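Local coordinates for phosphoacetylglucosamine mutase (PDB 5O9X), which catalyses the reversible interconversion of N-acetylglucosamine 6-phosphate and N-acetylglucosamine 1-phosphate, a step on the route to UDP-N-acetylglucosamine, at residues M34-D37 with L38-T41; K265-A268 with P269-S272; M432-V435 with E436-A440; E227-K230 with Y231-E234. The protein carries 1 engineered substitution. One frame throughout, in Å; residues are numbered along the deposited sequence.

Interaction 1: M34-D37 with L38-T41. Unlike the reference sequence in segment 34-37: K35 (reference Arg).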
loop_
_atom_site.group_PDB
_atom_site.type_symbol
_atom_site.label_atom_id
_atom_site.label_comp_id
_atom_site.label_asym_id
_atom_site.label_seq_id
_atom_site.Cartn_x
_atom_site.Cartn_y
_atom_site.Cartn_z
ATOM N N MET A 34 -9.453 9.564 -9.638
ATOM C CA MET A 34 -9.565 10.702 -10.522
ATOM C C MET A 34 -10.083 11.890 -9.740
ATOM O O MET A 34 -10.397 11.743 -8.539
ATOM C CB MET A 34 -10.551 10.378 -11.672
ATOM C CG MET A 34 -11.967 10.157 -11.189
ATOM S SD MET A 34 -12.946 9.164 -12.340
ATOM C CE MET A 34 -12.293 7.493 -12.251
ATOM N N LYS A 35 -10.233 13.042 -10.419
ATOM C CA LYS A 35 -10.859 14.203 -9.773
ATOM C C LYS A 35 -12.252 13.799 -9.281
ATOM O O LYS A 35 -13.014 13.151 -10.012
ATOM C CB LYS A 35 -10.864 15.487 -10.666
ATOM C CG LYS A 35 -10.964 16.758 -9.849
ATOM C CD LYS A 35 -10.831 17.992 -10.731
ATOM C CE LYS A 35 -11.531 19.206 -10.112
ATOM N NZ LYS A 35 -10.923 20.423 -10.739
ATOM N N ALA A 36 -12.577 14.190 -8.040
ATOM C CA ALA A 36 -13.748 13.631 -7.323
ATOM C C ALA A 36 -15.048 13.992 -8.027
ATOM O O ALA A 36 -16.022 13.241 -7.918
ATOM C CB ALA A 36 -13.793 14.103 -5.888
ATOM N N ASP A 37 -15.066 15.121 -8.773
ATOM C CA ASP A 37 -16.354 15.477 -9.473
ATOM C C ASP A 37 -16.698 14.522 -10.633
ATOM O O ASP A 37 -17.822 14.565 -11.155
ATOM C CB ASP A 37 -16.431 16.953 -9.912
ATOM C CG ASP A 37 -15.292 17.361 -10.851
ATOM O OD1 ASP A 37 -14.468 16.495 -11.283
ATOM O OD2 ASP A 37 -15.213 18.576 -11.153
ATOM N N LEU A 38 -15.755 13.665 -11.027
ATOM C CA LEU A 38 -15.987 12.661 -12.072
ATOM C C LEU A 38 -16.501 11.326 -11.584
ATOM O O LEU A 38 -16.859 10.453 -12.411
ATOM C CB LEU A 38 -14.724 12.391 -12.867
ATOM C CG LEU A 38 -14.116 13.592 -13.580
ATOM C CD1 LEU A 38 -12.751 13.256 -14.217
ATOM C CD2 LEU A 38 -15.115 14.253 -14.568
ATOM N N LEU A 39 -16.565 11.148 -10.260
ATOM C CA LEU A 39 -16.705 9.826 -9.686
ATOM C C LEU A 39 -18.116 9.221 -9.483
ATOM O O LEU A 39 -18.229 8.004 -9.299
ATOM C CB LEU A 39 -15.916 9.754 -8.376
ATOM C CG LEU A 39 -14.434 9.492 -8.688
ATOM C CD1 LEU A 39 -13.639 9.936 -7.455
ATOM C CD2 LEU A 39 -14.193 7.995 -9.031
ATOM N N ASN A 40 -19.211 9.999 -9.524
ATOM C CA ASN A 40 -20.493 9.365 -9.126
ATOM C C ASN A 40 -20.831 8.022 -9.848
ATOM O O ASN A 40 -21.165 7.008 -9.201
ATOM C CB ASN A 40 -21.657 10.342 -9.365
ATOM C CG ASN A 40 -21.761 11.399 -8.283
ATOM O OD1 ASN A 40 -21.040 11.384 -7.250
ATOM N ND2 ASN A 40 -22.614 12.355 -8.523
ATOM N N THR A 41 -20.777 8.018 -11.186
ATOM C CA THR A 41 -21.265 6.851 -11.904
ATOM C C THR A 41 -20.295 5.671 -11.706
ATOM O O THR A 41 -20.696 4.502 -11.716
ATOM C CB THR A 41 -21.535 7.144 -13.372
ATOM O OG1 THR A 41 -20.320 7.443 -14.082
ATOM C CG2 THR A 41 -22.488 8.338 -13.505
HETATM O O HOH W 1 -19.536 12.830 -10.061
#
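A36 O is gripped twice: by L39 N at 3.2 Å, and by R140 NH1 on helix 138-151. The N-H of L39 points well at the oxygen (161°), yet it stands 61° out of the carbonyl plane. A donor this far out of plane fits the tight i to i+3 geometry. This is the link from edge strand 32-35 to helix 40-56 in the first alpha/beta/alpha domain. A short 3-10 turn makes the bend. Its other i to i+3 bond joins L38 N to K35 O at 3.0 Å, and here too the donor lies above the carbonyl plane. D37 OD1 sits beside the same L38 N, but the angle is too poor for a hydrogen bond. N40 OD1 also binds R140 NH1, so one arginine is bonded to both A36 O and the N40 side chain.

M34 reaches over the leucines. With chi1 at 65°, its CG is tucked over the backbone, between N and C, and the side chain turns toward 38-41. M34 CG then rests 3.6 Å from L39 CG, while M34 SD lies 3.7 Å from L38 CB. L39 CD1 lies 3.7 Å from A36 CA. Beyond, L39 packs on L141. A glycerol lies near the M34 side chain, whereas the bound glucose 1,6-bisphosphate is about 13 Å from it. One water closes the turn: it donates to D37 O at 2.7 Å and accepts from N40 N at 2.9 Å.

Interaction 2: K265-A268 with P269-S272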
loop_
_atom_site.group_PDB
_atom_site.type_symbol
_atom_site.label_atom_id
_atom_site.label_comp_id
_atom_site.label_asym_id
_atom_site.label_seq_id
_atom_site.Cartn_x
_atom_site.Cartn_y
_atom_site.Cartn_z
ATOM N N LYS A 265 10.262 14.428 -2.886
ATOM C CA LYS A 265 11.133 15.603 -2.736
ATOM C C LYS A 265 12.441 15.325 -2.006
ATOM O O LYS A 265 13.356 16.195 -2.007
ATOM C CB LYS A 265 10.386 16.721 -1.956
ATOM C CG LYS A 265 9.036 17.183 -2.539
ATOM C CD LYS A 265 9.290 18.017 -3.767
ATOM C CE LYS A 265 8.008 18.609 -4.400
ATOM N NZ LYS A 265 8.220 20.086 -4.280
ATOM N N GLN A 266 12.550 14.163 -1.335
ATOM C CA GLN A 266 13.760 13.817 -0.545
ATOM C C GLN A 266 14.154 14.916 0.454
ATOM O O GLN A 266 15.307 15.403 0.454
ATOM C CB GLN A 266 14.973 13.435 -1.433
ATOM C CG GLN A 266 14.649 12.191 -2.299
ATOM C CD GLN A 266 15.846 11.596 -3.076
ATOM O OE1 GLN A 266 16.979 11.946 -2.850
ATOM N NE2 GLN A 266 15.577 10.654 -3.972
ATOM N N ARG A 267 13.212 15.237 1.330
ATOM C CA ARG A 267 13.391 16.305 2.339
ATOM C C ARG A 267 12.256 16.133 3.327
ATOM O O ARG A 267 11.191 15.513 3.000
ATOM C CB ARG A 267 13.384 17.703 1.676
ATOM C CG ARG A 267 12.052 18.112 1.043
ATOM C CD ARG A 267 12.009 19.597 0.627
ATOM N NE ARG A 267 12.050 20.348 1.888
ATOM C CZ ARG A 267 11.906 21.665 2.048
ATOM N NH1 ARG A 267 11.699 22.466 1.018
ATOM N NH2 ARG A 267 11.957 22.165 3.277
ATOM N N ALA A 268 12.442 16.698 4.519
ATOM C CA ALA A 268 11.399 16.654 5.531
ATOM C C ALA A 268 10.301 17.636 5.159
ATOM O O ALA A 268 10.557 18.552 4.410
ATOM C CB ALA A 268 11.957 16.969 6.914
ATOM N N PRO A 269 9.091 17.467 5.734
ATOM C CA PRO A 269 8.068 18.465 5.479
ATOM C C PRO A 269 8.602 19.871 5.917
ATOM O O PRO A 269 9.237 19.959 6.934
ATOM C CB PRO A 269 6.916 18.041 6.396
ATOM C CG PRO A 269 7.077 16.545 6.600
ATOM C CD PRO A 269 8.600 16.358 6.605
ATOM N N PRO A 270 8.353 20.924 5.137
ATOM C CA PRO A 270 8.902 22.271 5.557
ATOM C C PRO A 270 8.412 22.747 6.947
ATOM O O PRO A 270 9.120 23.486 7.578
ATOM C CB PRO A 270 8.378 23.229 4.507
ATOM C CG PRO A 270 7.678 22.400 3.459
ATOM C CD PRO A 270 7.639 20.962 3.852
ATOM N N SER A 271 7.237 22.306 7.414
ATOM C CA SER A 271 6.737 22.621 8.778
ATOM C C SER A 271 7.345 21.756 9.892
ATOM O O SER A 271 7.006 21.927 11.079
ATOM C CB SER A 271 5.205 22.445 8.831
ATOM O OG SER A 271 4.880 21.056 8.769
ATOM N N SER A 272 8.216 20.809 9.532
ATOM C CA SER A 272 8.854 19.951 10.552
ATOM C C SER A 272 9.619 20.794 11.571
ATOM O O SER A 272 10.409 21.679 11.183
ATOM C CB SER A 272 9.828 18.940 9.905
ATOM O OG SER A 272 10.443 18.098 10.903
#
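R267 and A268 meet the proline pair P269 and P270 just after helix 259-265. The chain leaves the helix at Q266, which takes a positive phi of 52°. Its NE2 is held by S458 OG.

R267 follows with an almost fully extended backbone. Its side chain turns at chi3 (-67°) and brings the guanidinium beside P270. R267 NH2 comes 3.8 Å from P270 CA. P270 CG lies on one face of the group, 4.2 Å above the plane and toward its rim. The two side chains run at about a right angle. NE of R267 also makes a weak hydrogen bond of 3.4 Å to A268 O.

A268 CB is 3.4 Å from P269 CD, a close approach set by the peptide link, where CD takes the place of an amide hydrogen. A268 CB also lies 4.2 Å from S272 CB. Y293 of strand 290-295 touches both A268 and P269.

S272 N is hydrogen-bonded to P269 O at 2.9 Å. That bond closes a type I beta turn, P269 to S272, in the surface loop that carries domain II from helix 259-265 toward strand 279-283.

Interaction 3: M432-V435 with E436-A440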
loop_
_atom_site.group_PDB
_atom_site.type_symbol
_atom_site.label_atom_id
_atom_site.label_comp_id
_atom_site.label_asym_id
_atom_site.label_seq_id
_atom_site.Cartn_x
_atom_site.Cartn_y
_atom_site.Cartn_z
ATOM N N MET A 432 5.184 0.524 11.117
ATOM C CA MET A 432 5.866 1.412 12.067
ATOM C C MET A 432 6.183 0.675 13.406
ATOM O O MET A 432 7.317 0.753 13.898
ATOM C CB MET A 432 4.945 2.542 12.346
ATOM C CG MET A 432 5.496 3.761 12.998
ATOM S SD MET A 432 4.293 4.326 14.251
ATOM C CE MET A 432 5.087 3.151 15.444
ATOM N N LEU A 433 5.201 -0.063 13.986
ATOM C CA LEU A 433 5.526 -0.755 15.254
ATOM C C LEU A 433 6.615 -1.835 14.995
ATOM O O LEU A 433 7.463 -2.122 15.849
ATOM C CB LEU A 433 4.244 -1.460 15.814
ATOM C CG LEU A 433 3.110 -0.473 16.262
ATOM C CD1 LEU A 433 1.836 -1.271 16.625
ATOM C CD2 LEU A 433 3.580 0.412 17.441
ATOM N N LEU A 434 6.520 -2.508 13.844
ATOM C CA LEU A 434 7.564 -3.458 13.443
ATOM C C LEU A 434 8.962 -2.839 13.448
ATOM O O LEU A 434 9.894 -3.375 14.102
ATOM C CB LEU A 434 7.262 -4.033 12.069
ATOM C CG LEU A 434 8.336 -4.929 11.381
ATOM C CD1 LEU A 434 8.513 -6.219 12.128
ATOM C CD2 LEU A 434 7.996 -5.182 9.928
ATOM N N VAL A 435 9.105 -1.718 12.790
ATOM C CA VAL A 435 10.404 -1.020 12.751
ATOM C C VAL A 435 10.870 -0.620 14.169
ATOM O O VAL A 435 12.035 -0.875 14.571
ATOM C CB VAL A 435 10.317 0.246 11.889
ATOM C CG1 VAL A 435 11.554 1.103 12.079
ATOM C CG2 VAL A 435 10.181 -0.153 10.399
ATOM N N GLU A 436 9.939 -0.095 14.935
ATOM C CA GLU A 436 10.267 0.252 16.343
ATOM C C GLU A 436 10.782 -0.959 17.159
ATOM O O GLU A 436 11.784 -0.820 17.901
ATOM C CB GLU A 436 9.071 0.922 17.054
ATOM C CG GLU A 436 8.779 2.382 16.499
ATOM C CD GLU A 436 10.004 3.309 16.591
ATOM O OE1 GLU A 436 10.648 3.379 17.680
ATOM O OE2 GLU A 436 10.364 3.953 15.573
ATOM N N ALA A 437 10.072 -2.103 17.035
ATOM C CA ALA A 437 10.458 -3.325 17.695
ATOM C C ALA A 437 11.825 -3.787 17.195
ATOM O O ALA A 437 12.684 -4.191 18.007
ATOM C CB ALA A 437 9.405 -4.431 17.439
ATOM N N ILE A 438 12.053 -3.737 15.874
ATOM C CA ILE A 438 13.333 -4.176 15.366
ATOM C C ILE A 438 14.496 -3.369 15.882
ATOM O O ILE A 438 15.549 -3.934 16.305
ATOM C CB ILE A 438 13.374 -4.271 13.814
ATOM C CG1 ILE A 438 12.364 -5.325 13.324
ATOM C CG2 ILE A 438 14.832 -4.704 13.396
ATOM C CD1 ILE A 438 12.129 -5.213 11.788
ATOM N N LEU A 439 14.413 -2.054 15.763
ATOM C CA LEU A 439 15.503 -1.184 16.285
ATOM C C LEU A 439 15.716 -1.412 17.767
ATOM O O LEU A 439 16.880 -1.349 18.234
ATOM C CB LEU A 439 15.173 0.297 16.100
ATOM C CG LEU A 439 15.091 0.620 14.583
ATOM C CD1 LEU A 439 14.495 2.038 14.456
ATOM C CD2 LEU A 439 16.423 0.478 13.794
ATOM N N ALA A 440 14.621 -1.644 18.519
ATOM C CA ALA A 440 14.732 -1.836 19.990
ATOM C C ALA A 440 15.520 -3.169 20.240
ATOM O O ALA A 440 16.356 -3.228 21.158
ATOM C CB ALA A 440 13.349 -1.944 20.650
#
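The E436 carboxylate is the flat side-chain group here, and its two oxygens are held from outside the helix. OE1 forms a salt bridge with R279 NH2, and OE2 is hydrogen-bonded to Y292 OH. These bonds probably offset the cost of burying the charge. M432 CE touches the aliphatic part of the side chain, at E436 CG, 3.9 Å away.

The peptide groups are the other flat units. E436 N to M432 O, A437 N to L433 O and L439 N to V435 O are hydrogen bonds of 2.9 Å. I438 N meets L434 O at 2.8 Å. These are the i to i+4 bonds of alpha helix 428-442, which is buried between strands of domain II and helix 306-324 of domain III.

Side chains one turn apart also touch. With chi1 at 173°, L434 swings CG away from its own N and runs beside I438; the two CD1 atoms are 3.8 Å apart. V435 and L439 likewise run side by side, with V435 CG1 3.9 Å from L439 CD1. I438 continues onto L312 and F316, while V435 packs on I309, L312 and Y292.

Interaction 4: E227-K230 with Y231-E234; sequences ELIK and YLPE
E227 and Y231 are joined by one water, and the other carboxylate oxygen of E227 carries a salt bridge. K230 NZ reaches E227 OE1 at 2.8 Å. It comes from the syn side, 23° out of the carboxylate plane. The water donates to E227 OE2 at 2.6 Å and lies 2.7 Å from Y231 OH, at the edge of the ring. E227 bends at chi2 (56°), which folds its carboxylate back toward K230 and the tyrosine.

The backbone lies next. Two backbone bonds here, where helix 221-231 gives way to a loop, are of the i to i+3 kind. Y231 N meets L228 O at 2.9 Å, and L232 N meets I229 O at 3.1 Å. The Y231 ring turns its edge to E227 O, which is 3.4 Å from Y231 CD2. The carboxylate and ring planes are 69° apart, so the two groups do not stack.

Packing completes the contact. L232 CD2 lies 4.0 Å from L228 CD1, and L232 CD1 reaches I229 CG1. Outside the segments, Y192 of helix 188-202 meets the Y231 ring and also touches E227 and L228.

This part of the chain is thus polar round E227, K230 and the Y231 hydroxyl, and apolar round L228, I229 and L232. The lysine and the donating water would be expected to stabilise a charged E227 carboxylate.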
loop_
_atom_site.group_PDB
_atom_site.type_symbol
_atom_site.label_atom_id
_atom_site.label_comp_id
_atom_site.label_asym_id
_atom_site.label_seq_id
_atom_site.Cartn_x
_atom_site.Cartn_y
_atom_site.Cartn_z
ATOM N N GLU A 227 -5.553 7.224 18.751
ATOM C CA GLU A 227 -6.417 6.237 19.395
ATOM C C GLU A 227 -5.674 4.921 19.748
ATOM O O GLU A 227 -5.814 4.419 20.864
ATOM C CB GLU A 227 -7.649 5.924 18.520
ATOM C CG GLU A 227 -8.836 5.188 19.186
ATOM C CD GLU A 227 -9.441 5.841 20.440
ATOM O OE1 GLU A 227 -9.263 7.078 20.683
ATOM O OE2 GLU A 227 -10.085 5.086 21.236
ATOM N N LEU A 228 -4.914 4.382 18.781
ATOM C CA LEU A 228 -4.104 3.200 18.978
ATOM C C LEU A 228 -3.189 3.395 20.199
ATOM O O LEU A 228 -3.028 2.460 20.967
ATOM C CB LEU A 228 -3.238 2.889 17.705
ATOM C CG LEU A 228 -2.140 1.816 18.018
ATOM C CD1 LEU A 228 -2.792 0.465 18.326
ATOM C CD2 LEU A 228 -1.286 1.774 16.710
ATOM N N ILE A 229 -2.630 4.604 20.395
ATOM C CA ILE A 229 -1.647 4.816 21.476
ATOM C C ILE A 229 -2.275 4.564 22.880
ATOM O O ILE A 229 -1.622 4.015 23.772
ATOM C CB ILE A 229 -1.120 6.198 21.351
ATOM C CG1 ILE A 229 -0.123 6.151 20.191
ATOM C CG2 ILE A 229 -0.354 6.706 22.620
ATOM C CD1 ILE A 229 0.321 7.528 19.730
ATOM N N LYS A 230 -3.556 4.858 23.023
ATOM C CA LYS A 230 -4.271 4.499 24.287
ATOM C C LYS A 230 -4.273 3.034 24.585
ATOM O O LYS A 230 -4.320 2.670 25.752
ATOM C CB LYS A 230 -5.700 4.918 24.189
ATOM C CG LYS A 230 -5.866 6.416 23.971
ATOM C CD LYS A 230 -7.372 6.628 23.908
ATOM C CE LYS A 230 -7.710 8.055 23.502
ATOM N NZ LYS A 230 -9.208 8.068 23.301
ATOM N N TYR A 231 -4.276 2.170 23.553
ATOM C CA TYR A 231 -4.194 0.719 23.757
ATOM C C TYR A 231 -2.804 0.164 23.997
ATOM O O TYR A 231 -2.693 -0.946 24.451
ATOM C CB TYR A 231 -4.830 -0.025 22.580
ATOM C CG TYR A 231 -6.340 0.205 22.468
ATOM C CD1 TYR A 231 -7.259 -0.780 22.888
ATOM C CD2 TYR A 231 -6.859 1.405 21.920
ATOM C CE1 TYR A 231 -8.660 -0.550 22.773
ATOM C CE2 TYR A 231 -8.210 1.581 21.767
ATOM C CZ TYR A 231 -9.111 0.619 22.224
ATOM O OH TYR A 231 -10.496 0.793 22.073
ATOM N N LEU A 232 -1.736 0.913 23.642
ATOM C CA LEU A 232 -0.385 0.292 23.580
ATOM C C LEU A 232 0.172 -0.005 24.997
ATOM O O LEU A 232 -0.185 0.705 25.920
ATOM C CB LEU A 232 0.610 1.164 22.788
ATOM C CG LEU A 232 0.298 1.249 21.271
ATOM C CD1 LEU A 232 1.282 2.230 20.646
ATOM C CD2 LEU A 232 0.490 -0.113 20.596
ATOM N N PRO A 233 1.052 -1.016 25.144
ATOM C CA PRO A 233 1.545 -1.330 26.512
ATOM C C PRO A 233 2.410 -0.224 27.037
ATOM O O PRO A 233 2.961 0.570 26.246
ATOM C CB PRO A 233 2.319 -2.649 26.344
ATOM C CG PRO A 233 2.645 -2.714 24.891
ATOM C CD PRO A 233 1.557 -1.980 24.141
ATOM N N GLU A 234 2.557 -0.166 28.361
ATOM C CA GLU A 234 3.000 1.070 29.056
ATOM C C GLU A 234 4.523 1.336 29.227
ATOM O O GLU A 234 4.963 2.540 29.310
ATOM C CB GLU A 234 2.295 1.142 30.446
ATOM C CG GLU A 234 2.121 2.562 30.995
ATOM C CD GLU A 234 0.965 3.342 30.369
ATOM O OE1 GLU A 234 0.201 4.020 31.111
ATOM O OE2 GLU A 234 0.827 3.293 29.131
HETATM O O HOH W 2 -11.154 2.840 20.462
#

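How the interactions relate
The contacts come along the chain in the order 1, 4, 2, 3. Interaction 1 lies apart in the first alpha/beta/alpha domain, where edge strand 32-35 passes into helix 40-56. Interactions 4 and 2 both belong to domain II, with centres 28 Å apart. Interactions 3 and 4 lie on the same side of the chain's centre, where the helix from the domain III range meets the domain II sheet. Their centres are 15 Å apart, and their nearest atoms about 4 Å apart without touching. Interactions 1 and 3 lie on opposite sides of the chain's centre, their own centres 39 Å apart. The domain II and III ranges thus pack closely, away from interaction 1.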